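Local atomic coordinates of N-acetylmuramoyl-L-alanine amidase AmiD (Escherichia coli, PDB entry 3D2Y), a protein that hydrolyses the amide bond between N-acetylmuramoyl groups and L-amino acids of cell-wall glycopeptides, as a zinc-dependent peptidoglycan amidase of the outer membrane. Residues I101-E106 with Q128-L133; A150-A155 with I227-M232; H233-L238 with Q248-A253. All coordinates share one frame; numbering follows the deposited sequence.

Contact 1: residues I101-E106 with Q128-L133; sequences IGIELE and QALIPL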
loop_
_atom_site.group_PDB
_atom_site.type_symbol
_atom_site.label_atom_id
_atom_site.label_comp_id
_atom_site.label_asym_id
_atom_site.label_seq_id
_atom_site.Cartn_x
_atom_site.Cartn_y
_atom_site.Cartn_z
ATOM N N ILE A 101 -7.803 -2.993 4.066
ATOM C CA ILE A 101 -7.326 -3.083 5.453
ATOM C C ILE A 101 -6.131 -2.154 5.599
ATOM O O ILE A 101 -5.330 -2.053 4.703
ATOM C CB ILE A 101 -6.986 -4.543 5.777
ATOM C CG1 ILE A 101 -8.308 -5.283 5.980
ATOM C CG2 ILE A 101 -6.137 -4.634 7.040
ATOM C CD1 ILE A 101 -8.204 -6.726 6.167
ATOM N N GLY A 102 -6.049 -1.440 6.730
ATOM C CA GLY A 102 -4.994 -0.443 6.931
ATOM C C GLY A 102 -4.141 -0.921 8.078
ATOM O O GLY A 102 -4.659 -1.300 9.126
ATOM N N ILE A 103 -2.843 -0.995 7.829
ATOM C CA ILE A 103 -1.850 -1.291 8.873
ATOM C C ILE A 103 -0.988 -0.078 9.117
ATOM O O ILE A 103 -0.304 0.411 8.191
ATOM C CB ILE A 103 -0.985 -2.517 8.526
ATOM C CG1 ILE A 103 -1.886 -3.755 8.446
ATOM C CG2 ILE A 103 0.115 -2.735 9.608
ATOM C CD1 ILE A 103 -1.188 -4.943 7.879
ATOM N N GLU A 104 -0.970 0.368 10.372
ATOM C CA GLU A 104 -0.110 1.482 10.793
ATOM C C GLU A 104 1.116 0.942 11.547
ATOM O O GLU A 104 0.995 0.104 12.458
ATOM C CB GLU A 104 -0.893 2.438 11.692
ATOM C CG GLU A 104 -1.910 3.316 10.942
ATOM C CD GLU A 104 -1.386 4.702 10.733
ATOM O OE1 GLU A 104 -0.700 5.201 11.632
ATOM O OE2 GLU A 104 -1.680 5.329 9.714
ATOM N N LEU A 105 2.271 1.447 11.139
ATOM C CA LEU A 105 3.603 1.101 11.646
ATOM C C LEU A 105 4.169 2.297 12.407
ATOM O O LEU A 105 4.321 3.396 11.858
ATOM C CB LEU A 105 4.513 0.714 10.487
ATOM C CG LEU A 105 4.040 -0.343 9.470
ATOM C CD1 LEU A 105 5.122 -0.612 8.413
ATOM C CD2 LEU A 105 3.722 -1.634 10.203
ATOM N N GLU A 106 4.471 2.074 13.674
ATOM C CA GLU A 106 5.054 3.134 14.492
ATOM C C GLU A 106 6.425 3.430 13.903
ATOM O O GLU A 106 7.320 2.588 13.937
ATOM C CB GLU A 106 5.183 2.742 15.953
ATOM C CG GLU A 106 5.835 3.848 16.823
ATOM C CD GLU A 106 6.432 3.364 18.164
ATOM O OE1 GLU A 106 7.164 4.159 18.772
ATOM O OE2 GLU A 106 6.163 2.233 18.608
ATOM N N GLN A 128 9.635 -7.935 10.942
ATOM C CA GLN A 128 9.494 -9.360 11.247
ATOM C C GLN A 128 8.080 -9.714 11.771
ATOM O O GLN A 128 7.539 -10.800 11.492
ATOM C CB GLN A 128 10.601 -9.813 12.240
ATOM C CG GLN A 128 12.022 -10.063 11.616
ATOM C CD GLN A 128 11.996 -10.718 10.218
ATOM O OE1 GLN A 128 12.281 -10.066 9.206
ATOM N NE2 GLN A 128 11.651 -11.996 10.163
ATOM N N ALA A 129 7.501 -8.795 12.545
ATOM C CA ALA A 129 6.134 -8.902 13.084
ATOM C C ALA A 129 5.096 -8.720 11.985
ATOM O O ALA A 129 4.070 -9.448 11.921
ATOM C CB ALA A 129 5.945 -7.857 14.194
ATOM N N LEU A 130 5.360 -7.742 11.116
ATOM C CA LEU A 130 4.473 -7.438 9.958
ATOM C C LEU A 130 4.277 -8.590 8.996
ATOM O O LEU A 130 3.161 -8.796 8.525
ATOM C CB LEU A 130 5.026 -6.233 9.213
ATOM C CG LEU A 130 4.290 -5.743 7.962
ATOM C CD1 LEU A 130 2.785 -5.460 8.259
ATOM C CD2 LEU A 130 5.030 -4.554 7.355
ATOM N N ILE A 131 5.351 -9.313 8.675
ATOM C CA ILE A 131 5.308 -10.370 7.632
ATOM C C ILE A 131 4.178 -11.421 7.845
ATOM O O ILE A 131 3.359 -11.575 6.971
ATOM C CB ILE A 131 6.756 -10.986 7.390
ATOM C CG1 ILE A 131 7.640 -9.924 6.721
ATOM C CG2 ILE A 131 6.686 -12.338 6.581
ATOM C CD1 ILE A 131 9.217 -10.241 6.703
ATOM N N PRO A 132 4.119 -12.114 9.013
ATOM C CA PRO A 132 3.035 -13.107 9.219
ATOM C C PRO A 132 1.608 -12.522 9.266
ATOM O O PRO A 132 0.657 -13.197 8.875
ATOM C CB PRO A 132 3.421 -13.779 10.531
ATOM C CG PRO A 132 4.261 -12.753 11.229
ATOM C CD PRO A 132 5.042 -12.085 10.166
ATOM N N LEU A 133 1.462 -11.278 9.705
ATOM C CA LEU A 133 0.163 -10.629 9.728
ATOM C C LEU A 133 -0.266 -10.299 8.296
ATOM O O LEU A 133 -1.385 -10.621 7.878
ATOM C CB LEU A 133 0.221 -9.361 10.602
ATOM C CG LEU A 133 -1.012 -8.438 10.500
ATOM C CD1 LEU A 133 -2.306 -9.145 11.002
ATOM C CD2 LEU A 133 -0.738 -7.092 11.183
#
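L105 and L130 mark the closest backbone approach, with CA atoms 8.7 Å apart, where strand 101-105 and helix 128-133 run antiparallel at 171° with their axes 11.1 Å apart. Across these two segments the contact is made by branched aliphatic side chains, with no hydrogen bond between them, a worked example of a helix laid along a sheet. L130 carries the middle of the contact and divides its two methyls between two strand residues. Its CG stands anti to the backbone N (chi1 179°), which throws the fork toward the strand. One branch, CD1, lies 4.0 Å from I103 CD1 and equally near I103 CG2, so it rests against both arms of that side chain. The other branch, CD2, meets L105 CD1 at 4.1 Å, the two leucines crossing at about a right angle. One turn further along, L133 reaches I103 tip to tip, CD2 to CD1 at 4.0 Å. I103 and L105 face the helix, whereas E104 between them, the proton acceptor, turns to the other side of the strand and adjoins the bound peptide. Strand 100-105 lies inside the mixed sheet between 57-59 and 31-36; Y57 and V59 on one flank and L32 and I34 on the other extend the apolar layer beneath helix 124-141.

Contact 2: residues A150-A155 with I227-M232; sequences AHADIA and IMAFQM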
loop_
_atom_site.group_PDB
_atom_site.type_symbol
_atom_site.label_atom_id
_atom_site.label_comp_id
_atom_site.label_asym_id
_atom_site.label_seq_id
_atom_site.Cartn_x
_atom_site.Cartn_y
_atom_site.Cartn_z
ATOM N N ALA A 150 1.370 1.349 -0.675
ATOM C CA ALA A 150 1.657 2.465 0.197
ATOM C C ALA A 150 0.468 3.398 0.204
ATOM O O ALA A 150 -0.231 3.549 -0.784
ATOM C CB ALA A 150 2.888 3.242 -0.348
ATOM N N HIS A 151 0.267 4.072 1.323
ATOM C CA HIS A 151 -0.701 5.170 1.327
ATOM C C HIS A 151 -0.355 6.206 0.227
ATOM O O HIS A 151 -1.241 6.807 -0.416
ATOM C CB HIS A 151 -0.601 5.836 2.657
ATOM C CG HIS A 151 -1.763 6.731 3.000
ATOM N ND1 HIS A 151 -1.745 7.563 4.101
ATOM C CD2 HIS A 151 -2.974 6.898 2.426
ATOM C CE1 HIS A 151 -2.903 8.192 4.199
ATOM N NE2 HIS A 151 -3.654 7.822 3.181
ATOM N N ALA A 152 0.950 6.453 0.038
ATOM C CA ALA A 152 1.377 7.442 -0.993
ATOM C C ALA A 152 0.919 6.975 -2.352
ATOM O O ALA A 152 0.663 7.797 -3.246
ATOM C CB ALA A 152 2.924 7.625 -0.977
ATOM N N ASP A 153 0.829 5.654 -2.540
ATOM C CA ASP A 153 0.412 5.121 -3.837
ATOM C C ASP A 153 -1.034 5.536 -4.128
ATOM O O ASP A 153 -1.403 5.737 -5.301
ATOM C CB ASP A 153 0.516 3.597 -3.882
ATOM C CG ASP A 153 1.967 3.085 -3.806
ATOM O OD1 ASP A 153 2.908 3.799 -4.216
ATOM O OD2 ASP A 153 2.161 1.944 -3.339
ATOM N N ILE A 154 -1.867 5.621 -3.081
ATOM C CA ILE A 154 -3.316 5.785 -3.301
ATOM C C ILE A 154 -3.748 7.231 -3.108
ATOM O O ILE A 154 -4.858 7.606 -3.502
ATOM C CB ILE A 154 -4.178 4.835 -2.443
ATOM C CG1 ILE A 154 -4.132 5.211 -0.952
ATOM C CG2 ILE A 154 -3.803 3.406 -2.723
ATOM C CD1 ILE A 154 -4.880 4.173 -0.077
ATOM N N ALA A 155 -2.869 8.029 -2.499
ATOM C CA ALA A 155 -3.057 9.487 -2.357
ATOM C C ALA A 155 -1.743 10.263 -2.577
ATOM O O ALA A 155 -1.234 10.901 -1.616
ATOM C CB ALA A 155 -3.562 9.810 -0.931
ATOM N N ILE A 227 5.103 10.637 -9.646
ATOM C CA ILE A 227 6.246 9.855 -10.094
ATOM C C ILE A 227 7.081 9.543 -8.864
ATOM O O ILE A 227 7.581 8.427 -8.691
ATOM C CB ILE A 227 7.056 10.610 -11.172
ATOM C CG1 ILE A 227 6.289 10.621 -12.524
ATOM C CG2 ILE A 227 8.377 9.908 -11.391
ATOM C CD1 ILE A 227 6.723 11.710 -13.585
ATOM N N MET A 228 7.176 10.528 -7.986
ATOM C CA MET A 228 7.866 10.382 -6.712
ATOM C C MET A 228 7.264 9.244 -5.857
ATOM O O MET A 228 8.003 8.402 -5.321
ATOM C CB MET A 228 7.825 11.715 -5.972
ATOM C CG MET A 228 8.583 11.776 -4.666
ATOM S SD MET A 228 8.356 13.376 -3.816
ATOM C CE MET A 228 8.129 14.563 -5.151
ATOM N N ALA A 229 5.933 9.233 -5.717
ATOM C CA ALA A 229 5.232 8.165 -4.996
ATOM C C ALA A 229 5.620 6.752 -5.539
ATOM O O ALA A 229 5.903 5.821 -4.765
ATOM C CB ALA A 229 3.722 8.388 -5.061
ATOM N N PHE A 230 5.684 6.636 -6.853
ATOM C CA PHE A 230 5.998 5.378 -7.524
ATOM C C PHE A 230 7.459 4.962 -7.213
ATOM O O PHE A 230 7.762 3.773 -6.910
ATOM C CB PHE A 230 5.772 5.536 -9.034
ATOM C CG PHE A 230 6.170 4.339 -9.837
ATOM C CD1 PHE A 230 5.423 3.166 -9.778
ATOM C CD2 PHE A 230 7.295 4.393 -10.699
ATOM C CE1 PHE A 230 5.795 2.042 -10.529
ATOM C CE2 PHE A 230 7.688 3.273 -11.452
ATOM C CZ PHE A 230 6.927 2.092 -11.356
ATOM N N GLN A 231 8.343 5.961 -7.264
ATOM C CA GLN A 231 9.776 5.738 -7.028
ATOM C C GLN A 231 10.045 5.378 -5.575
ATOM O O GLN A 231 10.881 4.498 -5.290
ATOM C CB GLN A 231 10.612 6.950 -7.449
ATOM C CG GLN A 231 10.593 7.188 -8.980
ATOM C CD GLN A 231 11.152 8.544 -9.394
ATOM O OE1 GLN A 231 11.019 9.526 -8.672
ATOM N NE2 GLN A 231 11.724 8.613 -10.593
ATOM N N MET A 232 9.383 6.067 -4.649
ATOM C CA MET A 232 9.498 5.722 -3.218
ATOM C C MET A 232 9.188 4.258 -2.948
ATOM O O MET A 232 9.828 3.655 -2.096
ATOM C CB MET A 232 8.642 6.618 -2.313
ATOM C CG MET A 232 9.139 8.039 -2.191
ATOM S SD MET A 232 8.266 8.938 -0.905
ATOM C CE MET A 232 6.675 9.243 -1.638
HETATM O O HOH W 1 4.814 5.127 -2.617
#
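A152 and A229 bring the two backbones to within 5.6 Å at CA, a closeness that only small side chains permit. This is the tight part of the contact. The A229 methyl sits against the peptide of A152, with CB 3.6 Å from A152 O, and the two CB atoms are 4.2 Å apart. M232, one turn on, bends at chi3 (-74°) so that its terminal CE comes down on A152 CB at 4.1 Å. Beside this apolar patch the fit is looser and is made by water. D153 OD1 and A229 O, both acceptors, stand 3.7 Å apart with no direct bond; a single water lies between them, donating firmly to D153 OD1 at 2.8 Å, while its link to A229 O is suspiciously short and therefore less certain. The other carboxylate oxygen turns back into its own segment: D153 CG lies beside the backbone N (chi1 -67°), and A150 N donates to OD2 at 2.8 Å from above the carboxylate plane. H233 ND1 also bonds to OD2, and Y212 OH to OD1. With a leucine in place of D153, the A150 N-H and the H233 ring would probably lose their common acceptor, and the water its hold on the carboxylate. A buried carboxylate gripped at both oxygens is likely to remain ionised and to favour a protonated H233. Because A152 and D153 are the two residues after zinc ligand H151, this polar junction ties the metal-binding segment of the amidase fold to helix 220-234 in the C-terminal part of the chain.

Contact 3: residues H233-L238 with Q248-A253; sequences HFRPTL and QAIAEA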
loop_
_atom_site.group_PDB
_atom_site.type_symbol
_atom_site.label_atom_id
_atom_site.label_comp_id
_atom_site.label_asym_id
_atom_site.label_seq_id
_atom_site.Cartn_x
_atom_site.Cartn_y
_atom_site.Cartn_z
ATOM N N HIS A 233 8.261 3.681 -3.723
ATOM C CA HIS A 233 7.877 2.273 -3.592
ATOM C C HIS A 233 8.839 1.351 -4.402
ATOM O O HIS A 233 9.324 0.329 -3.888
ATOM C CB HIS A 233 6.400 2.137 -4.031
ATOM C CG HIS A 233 5.770 0.798 -3.761
ATOM N ND1 HIS A 233 4.410 0.647 -3.549
ATOM C CD2 HIS A 233 6.297 -0.452 -3.734
ATOM C CE1 HIS A 233 4.136 -0.639 -3.386
ATOM N NE2 HIS A 233 5.262 -1.322 -3.512
ATOM N N PHE A 234 9.125 1.717 -5.652
ATOM C CA PHE A 234 9.690 0.787 -6.617
ATOM C C PHE A 234 11.074 1.164 -7.132
ATOM O O PHE A 234 11.716 0.338 -7.789
ATOM C CB PHE A 234 8.737 0.567 -7.811
ATOM C CG PHE A 234 7.450 -0.098 -7.459
ATOM C CD1 PHE A 234 7.417 -1.486 -7.260
ATOM C CD2 PHE A 234 6.260 0.641 -7.370
ATOM C CE1 PHE A 234 6.242 -2.133 -6.955
ATOM C CE2 PHE A 234 5.057 -0.025 -7.039
ATOM C CZ PHE A 234 5.059 -1.422 -6.858
ATOM N N ARG A 235 11.566 2.370 -6.798
ATOM C CA ARG A 235 12.919 2.795 -7.220
ATOM C C ARG A 235 13.447 3.812 -6.201
ATOM O O ARG A 235 13.651 4.984 -6.513
ATOM C CB ARG A 235 12.920 3.373 -8.645
ATOM C CG ARG A 235 14.260 3.205 -9.412
ATOM C CD ARG A 235 15.350 4.207 -8.998
ATOM N NE ARG A 235 14.901 5.581 -9.213
ATOM C CZ ARG A 235 15.072 6.270 -10.341
ATOM N NH1 ARG A 235 14.614 7.508 -10.429
ATOM N NH2 ARG A 235 15.715 5.737 -11.371
ATOM N N PRO A 236 13.596 3.369 -4.951
ATOM C CA PRO A 236 13.872 4.277 -3.852
ATOM C C PRO A 236 15.255 4.886 -3.798
ATOM O O PRO A 236 15.485 5.772 -2.997
ATOM C CB PRO A 236 13.620 3.419 -2.620
ATOM C CG PRO A 236 13.781 2.031 -3.070
ATOM C CD PRO A 236 13.399 1.983 -4.494
ATOM N N THR A 237 16.167 4.437 -4.648
ATOM C CA THR A 237 17.471 5.102 -4.760
ATOM C C THR A 237 17.393 6.553 -5.256
ATOM O O THR A 237 18.258 7.375 -4.901
ATOM C CB THR A 237 18.451 4.300 -5.657
ATOM O OG1 THR A 237 17.922 4.175 -6.993
ATOM C CG2 THR A 237 18.695 2.918 -5.034
ATOM N N LEU A 238 16.381 6.868 -6.063
ATOM C CA LEU A 238 16.127 8.253 -6.454
ATOM C C LEU A 238 14.658 8.454 -6.708
ATOM O O LEU A 238 14.095 7.815 -7.600
ATOM C CB LEU A 238 16.938 8.670 -7.686
ATOM C CG LEU A 238 16.771 10.128 -8.169
ATOM C CD1 LEU A 238 17.362 11.120 -7.167
ATOM C CD2 LEU A 238 17.408 10.326 -9.515
ATOM N N GLN A 248 10.566 4.191 -15.963
ATOM C CA GLN A 248 9.732 3.685 -17.019
ATOM C C GLN A 248 9.828 2.150 -17.169
ATOM O O GLN A 248 8.803 1.482 -17.300
ATOM C CB GLN A 248 10.082 4.362 -18.350
ATOM C CG GLN A 248 9.278 3.817 -19.502
ATOM C CD GLN A 248 9.650 4.392 -20.856
ATOM O OE1 GLN A 248 10.828 4.523 -21.200
ATOM N NE2 GLN A 248 8.624 4.705 -21.652
ATOM N N ALA A 249 11.043 1.597 -17.170
ATOM C CA ALA A 249 11.249 0.149 -17.355
ATOM C C ALA A 249 10.602 -0.661 -16.234
ATOM O O ALA A 249 10.031 -1.732 -16.470
ATOM C CB ALA A 249 12.719 -0.183 -17.451
ATOM N N ILE A 250 10.671 -0.125 -15.024
ATOM C CA ILE A 250 10.055 -0.754 -13.851
ATOM C C ILE A 250 8.546 -0.799 -14.013
ATOM O O ILE A 250 7.924 -1.868 -13.821
ATOM C CB ILE A 250 10.513 -0.034 -12.560
ATOM C CG1 ILE A 250 12.007 -0.378 -12.299
ATOM C CG2 ILE A 250 9.625 -0.412 -11.355
ATOM C CD1 ILE A 250 12.651 0.486 -11.194
ATOM N N ALA A 251 7.970 0.346 -14.407
ATOM C CA ALA A 251 6.540 0.479 -14.669
ATOM C C ALA A 251 6.121 -0.504 -15.753
ATOM O O ALA A 251 5.102 -1.173 -15.605
ATOM C CB ALA A 251 6.203 1.916 -15.101
ATOM N N GLU A 252 6.910 -0.584 -16.832
ATOM C CA GLU A 252 6.653 -1.502 -17.942
ATOM C C GLU A 252 6.690 -2.962 -17.531
ATOM O O GLU A 252 5.824 -3.754 -17.966
ATOM C CB GLU A 252 7.608 -1.235 -19.117
ATOM C CG GLU A 252 7.276 0.071 -19.880
ATOM C CD GLU A 252 8.260 0.406 -21.010
ATOM O OE1 GLU A 252 9.489 0.430 -20.762
ATOM O OE2 GLU A 252 7.791 0.628 -22.158
ATOM N N ALA A 253 7.688 -3.314 -16.707
ATOM C CA ALA A 253 7.815 -4.673 -16.163
ATOM C C ALA A 253 6.714 -5.024 -15.138
ATOM O O ALA A 253 6.176 -6.152 -15.165
ATOM C CB ALA A 253 9.182 -4.898 -15.576
#
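R235, which also touches I250, grips one carbonyl oxygen, L238 O, with two nitrogens side-on. Both NE and NH1 stand 2.9 Å from L238 O, which lies close to the guanidinium plane at its edge. The two bonds differ at the acceptor: NE arrives in the carbonyl plane on a lone pair, whereas NH1 comes from 37° above that plane. Neither is straight, the NE bond having an N-H...O angle of 144°, as expected when two donors share one atom. The grip spans a type I turn from R235 to L238 whose own backbone bond is weak, so the side chain supplies a second brace to the turn. Bends at chi2 and chi3 curl the guanidinium group back over the turn and leave the aliphatic root of R235 facing the second helix. There I250 does the touching. Its extended CG1 arm runs across R235 at about a right angle and ends with CD1 3.6 Å from R235 CG and 3.5 Å from F234 O, while the other branch, CG2, lies 3.8 Å from F234 CB. The end of the F234 ring leads away from I250, and its CE2 lies over the centre of the H233 imidazole, 3.4 Å above its plane. Two salt bridges from R235 NH2, to E246 and D244, fasten the turn to the approach and start of helix 245-258. I250 packs against the C-terminal end of helix 220-234 and also touches V185 of helix 182-189, in the core of the C-terminal helical region.

How the contacts relate
Read from the N terminus, the three contacts come in series, and none nests within or crosses another. Contact 1 closes first, over a 21-residue connection that includes strands 110-113 and 116-119, and joins the central sheet to helix 124-141. Contact 2 opens next and closes the longest excursion, 71 residues containing much helix and no strand, so that the zinc-site segment meets helix 220-234. Contact 3 follows at once on that same helix and closes only nine residues, turning it onto helix 245-258. Contacts 2 and 3 touch, sharing helix 220-234, where F230 and Q231 of contact 2 also pack on residues of contact 3, whereas contact 1 remains separate, its centre about 18 Å from that of contact 2.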